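Local coordinates for protein nuclear hormone receptor HR38 (Drosophila melanogaster, PDB 1PDU) that mediates an atypical ecdysteroid signalling pathway as an orphan nuclear receptor, probably controlling transcription through its helical ligand-binding domain, at residues S22-T27 with I144-F149; L95-R100 with L108-G113; L157-H162 with E207-S212. All blocks are in the same frame, centred on the assembly; numbering follows the deposited sequence.

Interaction 1. Residues S22-T27 with I144-F149; sequences SHVDTT and IDISAF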
ATOM      1  N   SER A  22       0.127   7.475  12.366  1.00 37.85           N
ATOM      2  CA  SER A  22      -0.915   7.305  11.364  1.00 37.69           C
ATOM      3  C   SER A  22      -0.898   5.855  10.910  1.00 37.20           C
ATOM      4  O   SER A  22      -1.950   5.214  10.816  1.00 35.65           O
ATOM      5  CB  SER A  22      -0.671   8.214  10.165  1.00 38.67           C
ATOM      6  OG  SER A  22      -0.524   9.556  10.586  1.00 43.32           O
ATOM      7  N   HIS A  23       0.300   5.344  10.628  1.00 35.66           N
ATOM      8  CA  HIS A  23       0.431   3.962  10.206  1.00 35.48           C
ATOM      9  C   HIS A  23      -0.245   3.074  11.257  1.00 35.71           C
ATOM     10  O   HIS A  23      -1.151   2.315  10.930  1.00 34.82           O
ATOM     11  CB  HIS A  23       1.904   3.566  10.057  1.00 34.60           C
ATOM     12  CG  HIS A  23       2.110   2.094   9.863  1.00 35.88           C
ATOM     13  ND1 HIS A  23       1.787   1.442   8.690  1.00 35.72           N
ATOM     14  CD2 HIS A  23       2.539   1.136  10.716  1.00 34.50           C
ATOM     15  CE1 HIS A  23       2.003   0.146   8.832  1.00 33.78           C
ATOM     16  NE2 HIS A  23       2.459  -0.066  10.051  1.00 35.85           N
ATOM     17  N   VAL A  24       0.184   3.192  12.514  1.00 36.06           N
ATOM     18  CA  VAL A  24      -0.370   2.391  13.609  1.00 36.91           C
ATOM     19  C   VAL A  24      -1.894   2.540  13.731  1.00 38.31           C
ATOM     20  O   VAL A  24      -2.616   1.545  13.817  1.00 39.17           O
ATOM     21  CB  VAL A  24       0.306   2.752  14.979  1.00 36.79           C
ATOM     22  CG1 VAL A  24      -0.343   1.978  16.126  1.00 35.78           C
ATOM     23  CG2 VAL A  24       1.786   2.433  14.924  1.00 34.42           C
ATOM     24  N   ASP A  25      -2.383   3.776  13.714  1.00 38.52           N
ATOM     25  CA  ASP A  25      -3.816   4.029  13.825  1.00 40.04           C
ATOM     26  C   ASP A  25      -4.638   3.462  12.656  1.00 40.28           C
ATOM     27  O   ASP A  25      -5.850   3.270  12.784  1.00 40.78           O
ATOM     28  CB  ASP A  25      -4.066   5.533  13.947  1.00 42.72           C
ATOM     29  CG  ASP A  25      -3.417   6.137  15.191  1.00 46.07           C
ATOM     30  OD1 ASP A  25      -3.317   7.386  15.263  1.00 48.52           O
ATOM     31  OD2 ASP A  25      -3.007   5.371  16.099  1.00 47.22           O
ATOM     32  N   THR A  26      -3.990   3.199  11.522  1.00 38.86           N
ATOM     33  CA  THR A  26      -4.697   2.651  10.372  1.00 37.93           C
ATOM     34  C   THR A  26      -4.281   1.222  10.015  1.00 38.45           C
ATOM     35  O   THR A  26      -4.616   0.728   8.947  1.00 39.69           O
ATOM     36  CB  THR A  26      -4.523   3.546   9.122  1.00 37.04           C
ATOM     37  OG1 THR A  26      -3.135   3.648   8.780  1.00 34.21           O
ATOM     38  CG2 THR A  26      -5.090   4.930   9.380  1.00 35.58           C
ATOM     39  N   THR A  27      -3.547   0.566  10.905  1.00 39.68           N
ATOM     40  CA  THR A  27      -3.115  -0.812  10.683  1.00 41.31           C
ATOM     41  C   THR A  27      -3.897  -1.680  11.663  1.00 43.14           C
ATOM     42  O   THR A  27      -3.728  -1.565  12.878  1.00 43.65           O
ATOM     43  CB  THR A  27      -1.605  -0.985  10.943  1.00 40.59           C
ATOM     44  OG1 THR A  27      -0.872  -0.163  10.030  1.00 43.71           O
ATOM     45  CG2 THR A  27      -1.182  -2.434  10.734  1.00 41.18           C
ATOM     46  N   ILE A 144      12.959  -3.562   7.500  1.00 42.48           N
ATOM     47  CA  ILE A 144      12.493  -2.188   7.570  1.00 39.92           C
ATOM     48  C   ILE A 144      11.672  -2.015   8.847  1.00 38.12           C
ATOM     49  O   ILE A 144      10.670  -2.703   9.041  1.00 36.13           O
ATOM     50  CB  ILE A 144      11.619  -1.854   6.331  1.00 40.41           C
ATOM     51  CG1 ILE A 144      12.448  -2.047   5.052  1.00 40.47           C
ATOM     52  CG2 ILE A 144      11.081  -0.427   6.424  1.00 39.52           C
ATOM     53  CD1 ILE A 144      11.646  -1.973   3.764  1.00 39.90           C
ATOM     54  N   ASP A 145      12.107  -1.114   9.729  1.00 36.69           N
ATOM     55  CA  ASP A 145      11.363  -0.881  10.966  1.00 35.68           C
ATOM     56  C   ASP A 145      10.102  -0.064  10.666  1.00 34.08           C
ATOM     57  O   ASP A 145       9.957   0.496   9.571  1.00 32.77           O
ATOM     58  CB  ASP A 145      12.234  -0.177  12.026  1.00 36.82           C
ATOM     59  CG  ASP A 145      12.874   1.108  11.519  1.00 39.61           C
ATOM     60  OD1 ASP A 145      12.249   1.842  10.718  1.00 39.90           O
ATOM     61  OD2 ASP A 145      14.010   1.395  11.945  1.00 41.30           O
ATOM     62  N   ILE A 146       9.194  -0.000  11.636  1.00 32.56           N
ATOM     63  CA  ILE A 146       7.938   0.707  11.455  1.00 31.78           C
ATOM     64  C   ILE A 146       8.089   2.175  11.052  1.00 30.78           C
ATOM     65  O   ILE A 146       7.321   2.676  10.231  1.00 29.86           O
ATOM     66  CB  ILE A 146       7.048   0.569  12.717  1.00 34.15           C
ATOM     67  CG1 ILE A 146       5.595   0.846  12.337  1.00 36.14           C
ATOM     68  CG2 ILE A 146       7.513   1.515  13.827  1.00 33.13           C
ATOM     69  CD1 ILE A 146       4.599   0.435  13.406  1.00 38.16           C
ATOM     70  N   SER A 147       9.091   2.856  11.593  1.00 29.41           N
ATOM     71  CA  SER A 147       9.318   4.261  11.257  1.00 29.69           C
ATOM     72  C   SER A 147       9.745   4.422   9.794  1.00 30.19           C
ATOM     73  O   SER A 147       9.313   5.345   9.101  1.00 30.39           O
ATOM     74  CB  SER A 147      10.416   4.865  12.143  1.00 29.75           C
ATOM     75  OG  SER A 147      10.098   4.769  13.516  1.00 31.39           O
ATOM     76  N   ALA A 148      10.623   3.537   9.335  1.00 29.33           N
ATOM     77  CA  ALA A 148      11.098   3.617   7.969  1.00 29.66           C
ATOM     78  C   ALA A 148       9.955   3.242   7.030  1.00 30.27           C
ATOM     79  O   ALA A 148       9.789   3.849   5.978  1.00 29.99           O
ATOM     80  CB  ALA A 148      12.298   2.683   7.763  1.00 26.56           C
ATOM     81  N   PHE A 149       9.149   2.262   7.428  1.00 29.85           N
ATOM     82  CA  PHE A 149       8.044   1.839   6.579  1.00 29.20           C
ATOM     83  C   PHE A 149       7.005   2.934   6.396  1.00 28.44           C
ATOM     84  O   PHE A 149       6.513   3.153   5.284  1.00 26.24           O
ATOM     85  CB  PHE A 149       7.355   0.601   7.141  1.00 28.18           C
ATOM     86  CG  PHE A 149       6.267   0.085   6.258  1.00 28.90           C
ATOM     87  CD1 PHE A 149       6.566  -0.430   4.999  1.00 29.59           C
ATOM     88  CD2 PHE A 149       4.936   0.183   6.644  1.00 27.38           C
ATOM     89  CE1 PHE A 149       5.548  -0.834   4.136  1.00 30.83           C
ATOM     90  CE2 PHE A 149       3.915  -0.215   5.795  1.00 27.60           C
ATOM     91  CZ  PHE A 149       4.212  -0.721   4.540  1.00 29.19           C
TER
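The imidazole of H23 and the phenyl ring of F149 form an offset edge-to-face pair, with centroids 5.4 Å apart and planes at 78°. F149 supplies the edge: its CD2 and CE2 meet H23 at CE1 and ND1, the closest approach being F149 CE2 to H23 CE1 at 3.6 Å. Both side chains run with CG anti to the backbone N (chi1 170° for H23 and -177° for F149), which lets the two rings meet between the helices. Y99 also stacks on F149, while R96 packs against H23.

Apolar contacts come from I146, whose CG1 and CD1 lie beside CD2 of H23. I146 CD1 is 3.5 Å from H23 CD2 and approaches at the edge of the imidazole, near its plane. The same methyl reaches V24 CG2 at 3.8 Å, so I146 bridges two neighbouring residues at the more exposed end of the contact.

Hydrogen bonds shape each segment internally. H23 O is gripped by two donors from opposite faces of its carbonyl plane, T27 OG1 at 2.7 Å and T26 N at 3.0 Å, where helix 15-25 gives way to a loop. The hydroxyl T27 OG1 also sits over one face of the H23 ring, 3.1 Å above its plane. Across the contact D145 occupies the N-cap position of helix 146-157: A148 N donates to D145 OD1 at 2.7 Å, and OD2 of the same carboxylate accepts from H184. I144 O takes a bond from the Y99 hydroxyl.

The end of one helix thus faces the capped start of another, with helix 78-100 alongside both, an arrangement consistent with the three-layered alpha-helical sandwich of nuclear receptor ligand-binding domains.

Interaction 2. Residues L95-R100 with L108-G113; sequences LRLAYR and LIFCNG
R100 lies across I109, and the aliphatic stem of the arginine is extended from CG to NE. Beyond CB and CG, its CD comes to 4.0 Å from I109 CG2; NE and CZ pass the same methyl, which sits over one face of the guanidinium, offset toward the rim. NH1 then meets I109 CD1 at 3.2 Å, a tight approach, while NH2 finds its polar partner in P28 O.

One turn back, R96 is bent at chi2 and chi3, bringing NE to C111 SG at 3.6 Å. That bond is nearly straight (176°), and the sulfur lies in the guanidinium plane. L97 packs against the strand: its CD1 touches L108 CD1 at 3.5 Å and also lies over one face of the F110 ring. Water 1 joins the backbones, donating to L97 O at 3.0 Å and to I109 O at 2.7 Å.

The last turns of helix 78-100 therefore lie against the first strand of the antiparallel pair 107-109 and 115-117 and the type I turn F110-G113 that follows it; helix 128-142 covers L108, and helix 45-67 covers R96 and F110.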
ATOM      1  N   LEU A  95       1.816  -2.450  -0.920  1.00 28.25           N
ATOM      2  CA  LEU A  95       2.909  -2.221   0.013  1.00 29.66           C
ATOM      3  C   LEU A  95       2.541  -2.670   1.427  1.00 30.69           C
ATOM      4  O   LEU A  95       3.320  -3.365   2.077  1.00 31.58           O
ATOM      5  CB  LEU A  95       3.308  -0.742   0.025  1.00 28.26           C
ATOM      6  CG  LEU A  95       4.492  -0.410   0.942  1.00 29.95           C
ATOM      7  CD1 LEU A  95       5.735  -1.143   0.457  1.00 28.42           C
ATOM      8  CD2 LEU A  95       4.732   1.092   0.967  1.00 27.39           C
ATOM      9  N   ARG A  96       1.360  -2.288   1.902  1.00 30.95           N
ATOM     10  CA  ARG A  96       0.934  -2.679   3.243  1.00 31.86           C
ATOM     11  C   ARG A  96       0.737  -4.172   3.318  1.00 33.26           C
ATOM     12  O   ARG A  96       1.114  -4.820   4.300  1.00 33.54           O
ATOM     13  CB  ARG A  96      -0.364  -1.963   3.638  1.00 32.71           C
ATOM     14  CG  ARG A  96      -0.096  -0.596   4.268  1.00 35.19           C
ATOM     15  CD  ARG A  96      -1.129   0.417   3.874  1.00 37.68           C
ATOM     16  NE  ARG A  96      -2.278   0.418   4.768  1.00 40.75           N
ATOM     17  CZ  ARG A  96      -2.363   1.145   5.878  1.00 40.65           C
ATOM     18  NH1 ARG A  96      -1.357   1.934   6.239  1.00 38.68           N
ATOM     19  NH2 ARG A  96      -3.471   1.107   6.609  1.00 40.19           N
ATOM     20  N   LEU A  97       0.145  -4.717   2.267  1.00 33.91           N
ATOM     21  CA  LEU A  97      -0.104  -6.140   2.204  1.00 33.50           C
ATOM     22  C   LEU A  97       1.203  -6.910   2.311  1.00 32.67           C
ATOM     23  O   LEU A  97       1.322  -7.820   3.125  1.00 31.07           O
ATOM     24  CB  LEU A  97      -0.807  -6.484   0.889  1.00 34.52           C
ATOM     25  CG  LEU A  97      -1.077  -7.960   0.626  1.00 34.03           C
ATOM     26  CD1 LEU A  97      -1.764  -8.584   1.830  1.00 34.36           C
ATOM     27  CD2 LEU A  97      -1.933  -8.087  -0.632  1.00 34.97           C
ATOM     28  N   ALA A  98       2.181  -6.529   1.494  1.00 31.93           N
ATOM     29  CA  ALA A  98       3.474  -7.203   1.478  1.00 31.78           C
ATOM     30  C   ALA A  98       4.259  -7.038   2.773  1.00 32.52           C
ATOM     31  O   ALA A  98       4.932  -7.971   3.212  1.00 32.16           O
ATOM     32  CB  ALA A  98       4.303  -6.713   0.303  1.00 31.26           C
ATOM     33  N   TYR A  99       4.174  -5.857   3.383  1.00 33.14           N
ATOM     34  CA  TYR A  99       4.889  -5.589   4.630  1.00 33.23           C
ATOM     35  C   TYR A  99       4.420  -6.469   5.782  1.00 34.35           C
ATOM     36  O   TYR A  99       5.233  -7.023   6.522  1.00 33.29           O
ATOM     37  CB  TYR A  99       4.716  -4.134   5.033  1.00 34.47           C
ATOM     38  CG  TYR A  99       5.593  -3.720   6.197  1.00 35.23           C
ATOM     39  CD1 TYR A  99       6.976  -3.878   6.131  1.00 35.37           C
ATOM     40  CD2 TYR A  99       5.049  -3.149   7.346  1.00 34.74           C
ATOM     41  CE1 TYR A  99       7.797  -3.474   7.175  1.00 36.28           C
ATOM     42  CE2 TYR A  99       5.863  -2.742   8.405  1.00 34.68           C
ATOM     43  CZ  TYR A  99       7.238  -2.908   8.309  1.00 35.36           C
ATOM     44  OH  TYR A  99       8.069  -2.523   9.334  1.00 36.18           O
ATOM     45  N   ARG A 100       3.102  -6.592   5.916  1.00 35.01           N
ATOM     46  CA  ARG A 100       2.475  -7.373   6.977  1.00 36.64           C
ATOM     47  C   ARG A 100       2.585  -8.888   6.784  1.00 36.41           C
ATOM     48  O   ARG A 100       2.670  -9.636   7.749  1.00 33.72           O
ATOM     49  CB  ARG A 100       1.005  -6.984   7.080  1.00 38.30           C
ATOM     50  CG  ARG A 100       0.433  -7.030   8.485  1.00 42.55           C
ATOM     51  CD  ARG A 100      -1.000  -6.555   8.428  1.00 46.95           C
ATOM     52  NE  ARG A 100      -1.560  -6.168   9.718  1.00 51.54           N
ATOM     53  CZ  ARG A 100      -1.618  -6.966  10.775  1.00 52.97           C
ATOM     54  NH1 ARG A 100      -1.138  -8.195  10.706  1.00 55.45           N
ATOM     55  NH2 ARG A 100      -2.200  -6.547  11.886  1.00 55.91           N
ATOM     56  N   LEU A 108      -3.386 -14.286   5.016  1.00 35.86           N
ATOM     57  CA  LEU A 108      -3.025 -13.021   4.408  1.00 35.59           C
ATOM     58  C   LEU A 108      -3.968 -12.012   5.065  1.00 34.26           C
ATOM     59  O   LEU A 108      -5.187 -12.178   5.020  1.00 34.22           O
ATOM     60  CB  LEU A 108      -3.244 -13.084   2.894  1.00 37.32           C
ATOM     61  CG  LEU A 108      -2.408 -12.139   2.028  1.00 38.28           C
ATOM     62  CD1 LEU A 108      -1.031 -11.949   2.641  1.00 37.97           C
ATOM     63  CD2 LEU A 108      -2.284 -12.715   0.623  1.00 38.62           C
ATOM     64  N   ILE A 109      -3.405 -10.995   5.705  1.00 32.37           N
ATOM     65  CA  ILE A 109      -4.201  -9.977   6.386  1.00 30.40           C
ATOM     66  C   ILE A 109      -4.238  -8.679   5.584  1.00 30.68           C
ATOM     67  O   ILE A 109      -3.212  -8.202   5.108  1.00 29.73           O
ATOM     68  CB  ILE A 109      -3.626  -9.674   7.786  1.00 28.68           C
ATOM     69  CG1 ILE A 109      -3.668 -10.932   8.649  1.00 30.04           C
ATOM     70  CG2 ILE A 109      -4.429  -8.572   8.466  1.00 27.24           C
ATOM     71  CD1 ILE A 109      -2.933 -10.774   9.983  1.00 31.96           C
ATOM     72  N   PHE A 110      -5.428  -8.111   5.442  1.00 31.67           N
ATOM     73  CA  PHE A 110      -5.599  -6.864   4.705  1.00 33.42           C
ATOM     74  C   PHE A 110      -5.870  -5.723   5.683  1.00 34.69           C
ATOM     75  O   PHE A 110      -6.506  -5.922   6.728  1.00 34.13           O
ATOM     76  CB  PHE A 110      -6.733  -7.022   3.701  1.00 33.23           C
ATOM     77  CG  PHE A 110      -6.524  -8.157   2.747  1.00 34.39           C
ATOM     78  CD1 PHE A 110      -6.791  -9.467   3.131  1.00 34.19           C
ATOM     79  CD2 PHE A 110      -6.030  -7.922   1.469  1.00 36.17           C
ATOM     80  CE1 PHE A 110      -6.571 -10.525   2.257  1.00 35.82           C
ATOM     81  CE2 PHE A 110      -5.805  -8.976   0.585  1.00 36.36           C
ATOM     82  CZ  PHE A 110      -6.076 -10.279   0.980  1.00 35.64           C
ATOM     83  N   CYS A 111      -5.392  -4.529   5.354  1.00 35.96           N
ATOM     84  CA  CYS A 111      -5.544  -3.401   6.265  1.00 36.87           C
ATOM     85  C   CYS A 111      -6.972  -3.005   6.629  1.00 37.35           C
ATOM     86  O   CYS A 111      -7.184  -2.068   7.400  1.00 37.67           O
ATOM     87  CB  CYS A 111      -4.750  -2.192   5.754  1.00 37.26           C
ATOM     88  SG  CYS A 111      -5.127  -1.639   4.106  1.00 40.27           S
ATOM     89  N   ASN A 112      -7.955  -3.717   6.089  1.00 37.47           N
ATOM     90  CA  ASN A 112      -9.339  -3.433   6.440  1.00 35.29           C
ATOM     91  C   ASN A 112      -9.702  -4.448   7.520  1.00 34.36           C
ATOM     92  O   ASN A 112     -10.851  -4.549   7.943  1.00 34.58           O
ATOM     93  CB  ASN A 112     -10.254  -3.559   5.217  1.00 35.84           C
ATOM     94  CG  ASN A 112     -10.470  -4.996   4.778  1.00 37.02           C
ATOM     95  OD1 ASN A 112      -9.599  -5.861   4.934  1.00 36.57           O
ATOM     96  ND2 ASN A 112     -11.634  -5.253   4.204  1.00 35.41           N
ATOM     97  N   GLY A 113      -8.691  -5.185   7.971  1.00 33.26           N
ATOM     98  CA  GLY A 113      -8.885  -6.185   9.009  1.00 32.47           C
ATOM     99  C   GLY A 113      -9.260  -7.585   8.530  1.00 32.05           C
ATOM    100  O   GLY A 113      -9.148  -8.553   9.284  1.00 31.14           O
TER
HETATM  101  O   HOH W   1      -0.652  -9.164   4.900  1.00 30.01           O

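Interaction 3. Residues L157-H162 with E207-S212; sequences LITERH and ELRSLS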
ATOM      1  N   LEU A 157       2.798   7.743  -1.717  1.00 33.08           N
ATOM      2  CA  LEU A 157       1.695   8.666  -1.969  1.00 33.10           C
ATOM      3  C   LEU A 157       2.178  10.032  -2.450  1.00 34.14           C
ATOM      4  O   LEU A 157       1.699  10.551  -3.461  1.00 33.17           O
ATOM      5  CB  LEU A 157       0.863   8.846  -0.696  1.00 30.82           C
ATOM      6  CG  LEU A 157      -0.236   9.898  -0.849  1.00 31.67           C
ATOM      7  CD1 LEU A 157      -1.292   9.393  -1.827  1.00 30.59           C
ATOM      8  CD2 LEU A 157      -0.852  10.205   0.504  1.00 31.71           C
ATOM      9  N   ILE A 158       3.121  10.613  -1.712  1.00 34.66           N
ATOM     10  CA  ILE A 158       3.671  11.916  -2.049  1.00 35.24           C
ATOM     11  C   ILE A 158       4.865  11.712  -2.988  1.00 36.58           C
ATOM     12  O   ILE A 158       6.013  11.575  -2.560  1.00 36.83           O
ATOM     13  CB  ILE A 158       4.095  12.666  -0.770  1.00 35.29           C
ATOM     14  CG1 ILE A 158       2.949  12.627   0.250  1.00 35.39           C
ATOM     15  CG2 ILE A 158       4.461  14.105  -1.093  1.00 34.27           C
ATOM     16  CD1 ILE A 158       1.613  13.078  -0.308  1.00 34.00           C
ATOM     17  N   THR A 159       4.567  11.690  -4.281  1.00 37.30           N
ATOM     18  CA  THR A 159       5.567  11.478  -5.317  1.00 38.89           C
ATOM     19  C   THR A 159       5.110  12.200  -6.578  1.00 39.64           C
ATOM     20  O   THR A 159       3.936  12.563  -6.705  1.00 39.57           O
ATOM     21  CB  THR A 159       5.717   9.956  -5.627  1.00 39.41           C
ATOM     22  OG1 THR A 159       6.718   9.755  -6.629  1.00 40.52           O
ATOM     23  CG2 THR A 159       4.397   9.378  -6.131  1.00 39.17           C
ATOM     24  N   GLU A 160       6.033  12.401  -7.510  1.00 40.60           N
ATOM     25  CA  GLU A 160       5.704  13.071  -8.759  1.00 41.20           C
ATOM     26  C   GLU A 160       4.652  12.295  -9.557  1.00 41.29           C
ATOM     27  O   GLU A 160       4.733  11.072  -9.704  1.00 40.69           O
ATOM     28  CB  GLU A 160       6.968  13.254  -9.598  1.00 42.53           C
ATOM     29  N   ARG A 161       3.652  13.017 -10.049  1.00 41.28           N
ATOM     30  CA  ARG A 161       2.596  12.426 -10.864  1.00 42.32           C
ATOM     31  C   ARG A 161       2.264  13.439 -11.953  1.00 43.09           C
ATOM     32  O   ARG A 161       2.392  14.648 -11.751  1.00 43.74           O
ATOM     33  CB  ARG A 161       1.331  12.155 -10.045  1.00 41.19           C
ATOM     34  CG  ARG A 161       1.483  11.189  -8.892  1.00 39.42           C
ATOM     35  CD  ARG A 161       1.807   9.772  -9.323  1.00 37.82           C
ATOM     36  NE  ARG A 161       1.619   8.857  -8.199  1.00 37.87           N
ATOM     37  CZ  ARG A 161       1.952   7.569  -8.198  1.00 37.86           C
ATOM     38  NH1 ARG A 161       2.504   7.027  -9.266  1.00 38.05           N
ATOM     39  NH2 ARG A 161       1.727   6.815  -7.123  1.00 37.66           N
ATOM     40  N   HIS A 162       1.845  12.950 -13.109  1.00 43.28           N
ATOM     41  CA  HIS A 162       1.493  13.845 -14.192  1.00 43.86           C
ATOM     42  C   HIS A 162       0.113  14.427 -13.918  1.00 43.28           C
ATOM     43  O   HIS A 162      -0.797  13.717 -13.490  1.00 41.71           O
ATOM     44  CB  HIS A 162       1.514  13.094 -15.531  1.00 45.26           C
ATOM     45  CG  HIS A 162       2.873  12.596 -15.918  1.00 46.64           C
ATOM     46  ND1 HIS A 162       3.978  13.419 -15.980  1.00 46.05           N
ATOM     47  CD2 HIS A 162       3.311  11.356 -16.245  1.00 47.43           C
ATOM     48  CE1 HIS A 162       5.038  12.709 -16.326  1.00 46.23           C
ATOM     49  NE2 HIS A 162       4.661  11.454 -16.493  1.00 47.28           N
ATOM     50  N   GLU A 207      10.193  -1.058  -7.509  1.00 38.04           N
ATOM     51  CA  GLU A 207       9.725  -2.440  -7.575  1.00 38.21           C
ATOM     52  C   GLU A 207       8.232  -2.447  -7.327  1.00 37.41           C
ATOM     53  O   GLU A 207       7.472  -3.088  -8.055  1.00 38.60           O
ATOM     54  CB  GLU A 207      10.406  -3.311  -6.518  1.00 40.27           C
ATOM     55  CG  GLU A 207      11.918  -3.257  -6.545  1.00 44.56           C
ATOM     56  CD  GLU A 207      12.565  -4.247  -5.586  1.00 46.14           C
ATOM     57  OE1 GLU A 207      13.760  -4.060  -5.277  1.00 49.71           O
ATOM     58  OE2 GLU A 207      11.892  -5.212  -5.154  1.00 46.13           O
ATOM     59  N   LEU A 208       7.819  -1.733  -6.286  1.00 36.11           N
ATOM     60  CA  LEU A 208       6.413  -1.630  -5.939  1.00 35.12           C
ATOM     61  C   LEU A 208       5.624  -1.087  -7.142  1.00 34.62           C
ATOM     62  O   LEU A 208       4.536  -1.571  -7.446  1.00 33.07           O
ATOM     63  CB  LEU A 208       6.235  -0.706  -4.728  1.00 32.51           C
ATOM     64  CG  LEU A 208       4.798  -0.504  -4.226  1.00 31.74           C
ATOM     65  CD1 LEU A 208       4.194  -1.850  -3.825  1.00 28.30           C
ATOM     66  CD2 LEU A 208       4.806   0.462  -3.030  1.00 31.15           C
ATOM     67  N   ARG A 209       6.182  -0.090  -7.823  1.00 35.01           N
ATOM     68  CA  ARG A 209       5.521   0.495  -8.983  1.00 38.02           C
ATOM     69  C   ARG A 209       5.296  -0.602 -10.035  1.00 37.91           C
ATOM     70  O   ARG A 209       4.185  -0.764 -10.538  1.00 37.95           O
ATOM     71  CB  ARG A 209       6.371   1.647  -9.543  1.00 41.91           C
ATOM     72  CG  ARG A 209       5.672   2.584 -10.546  1.00 47.04           C
ATOM     73  CD  ARG A 209       4.511   3.393  -9.940  1.00 51.43           C
ATOM     74  NE  ARG A 209       4.912   4.434  -8.977  1.00 55.19           N
ATOM     75  CZ  ARG A 209       5.473   5.606  -9.290  1.00 56.17           C
ATOM     76  NH1 ARG A 209       5.723   5.925 -10.554  1.00 56.57           N
ATOM     77  NH2 ARG A 209       5.770   6.478  -8.332  1.00 56.71           N
ATOM     78  N   SER A 210       6.333  -1.377 -10.334  1.00 38.23           N
ATOM     79  CA  SER A 210       6.226  -2.465 -11.312  1.00 39.15           C
ATOM     80  C   SER A 210       5.275  -3.555 -10.835  1.00 38.77           C
ATOM     81  O   SER A 210       4.475  -4.094 -11.607  1.00 38.37           O
ATOM     82  CB  SER A 210       7.596  -3.100 -11.572  1.00 40.66           C
ATOM     83  OG  SER A 210       8.517  -2.149 -12.086  1.00 46.34           O
ATOM     84  N   LEU A 211       5.381  -3.891  -9.557  1.00 37.48           N
ATOM     85  CA  LEU A 211       4.529  -4.915  -8.979  1.00 37.01           C
ATOM     86  C   LEU A 211       3.076  -4.475  -9.154  1.00 37.36           C
ATOM     87  O   LEU A 211       2.198  -5.269  -9.500  1.00 38.19           O
ATOM     88  CB  LEU A 211       4.870  -5.069  -7.499  1.00 35.65           C
ATOM     89  CG  LEU A 211       4.086  -6.106  -6.707  1.00 35.64           C
ATOM     90  CD1 LEU A 211       4.271  -7.481  -7.330  1.00 33.39           C
ATOM     91  CD2 LEU A 211       4.573  -6.093  -5.262  1.00 34.90           C
ATOM     92  N   SER A 212       2.847  -3.189  -8.922  1.00 36.74           N
ATOM     93  CA  SER A 212       1.536  -2.570  -9.035  1.00 37.12           C
ATOM     94  C   SER A 212       0.964  -2.593 -10.462  1.00 36.07           C
ATOM     95  O   SER A 212      -0.219  -2.858 -10.661  1.00 34.99           O
ATOM     96  CB  SER A 212       1.630  -1.129  -8.521  1.00 38.91           C
ATOM     97  OG  SER A 212       0.596  -0.328  -9.052  1.00 43.35           O
TER
HETATM   98  O   HOH W   2       6.421   8.996  -9.392  1.00 61.65           O
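Two guanidinium groups meet where R161 NH1 hangs over the centre of the R209 plane, 3.3 Å above it. The planes are 41° apart, so the groups are tilted rather than laid flat on one another. T159 CG2 covers one face of the R161 guanidinium, offset toward its rim; at the edge of R209, in its plane, are T159 OG1 and water 2. The motif is a pair of arginines sharing one carboxylate, set in the helical sandwich of the ligand-binding domain: E91 on helix 78-100 makes salt bridges to R209 NE through OE1 and to R161 NH2 through OE2. That shared negative charge probably offsets the approach of R161 NH1 to R209 NH2, two donors 3.4 Å apart with no bond between them.

The two arginines reach in against each other. R161 leaves the loop that follows helix 146-157, whereas R209 projects from helix 204-225 with its chain folded at chi2 (65°) and chi3 (69°), which carries the guanidinium across to the loop. The loop itself begins with an inverse gamma turn centred on I158, closed by a weak bond from T159 N to L157 O.

Water 2 also links the segments: it accepts from R209 NH2 at 2.8 Å, donates to E160 O at 2.7 Å, and is hydrogen-bonded to T159 OG1 at 2.9 Å.

How the interactions relate
From the N terminus, helix 15-25 leads into segment 22-27, which meets 144-149 more than a hundred residues later, closing interaction 1. Within that long loop lies interaction 2, a short closure joining the end of helix 78-100 to the strand just after it. Interaction 3 follows in series, closing from the loop after helix 146-157 to helix 204-225. Helix 78-100 is the common core: L95 packs on F149 of interaction 1, and its CB touches L208 CD2 of interaction 3 at 3.6 Å. Interactions 1 and 3 do not touch, their nearest atoms about 7 Å apart; helix 146-157 connects them, beginning in interaction 1 and ending at the loop of interaction 3.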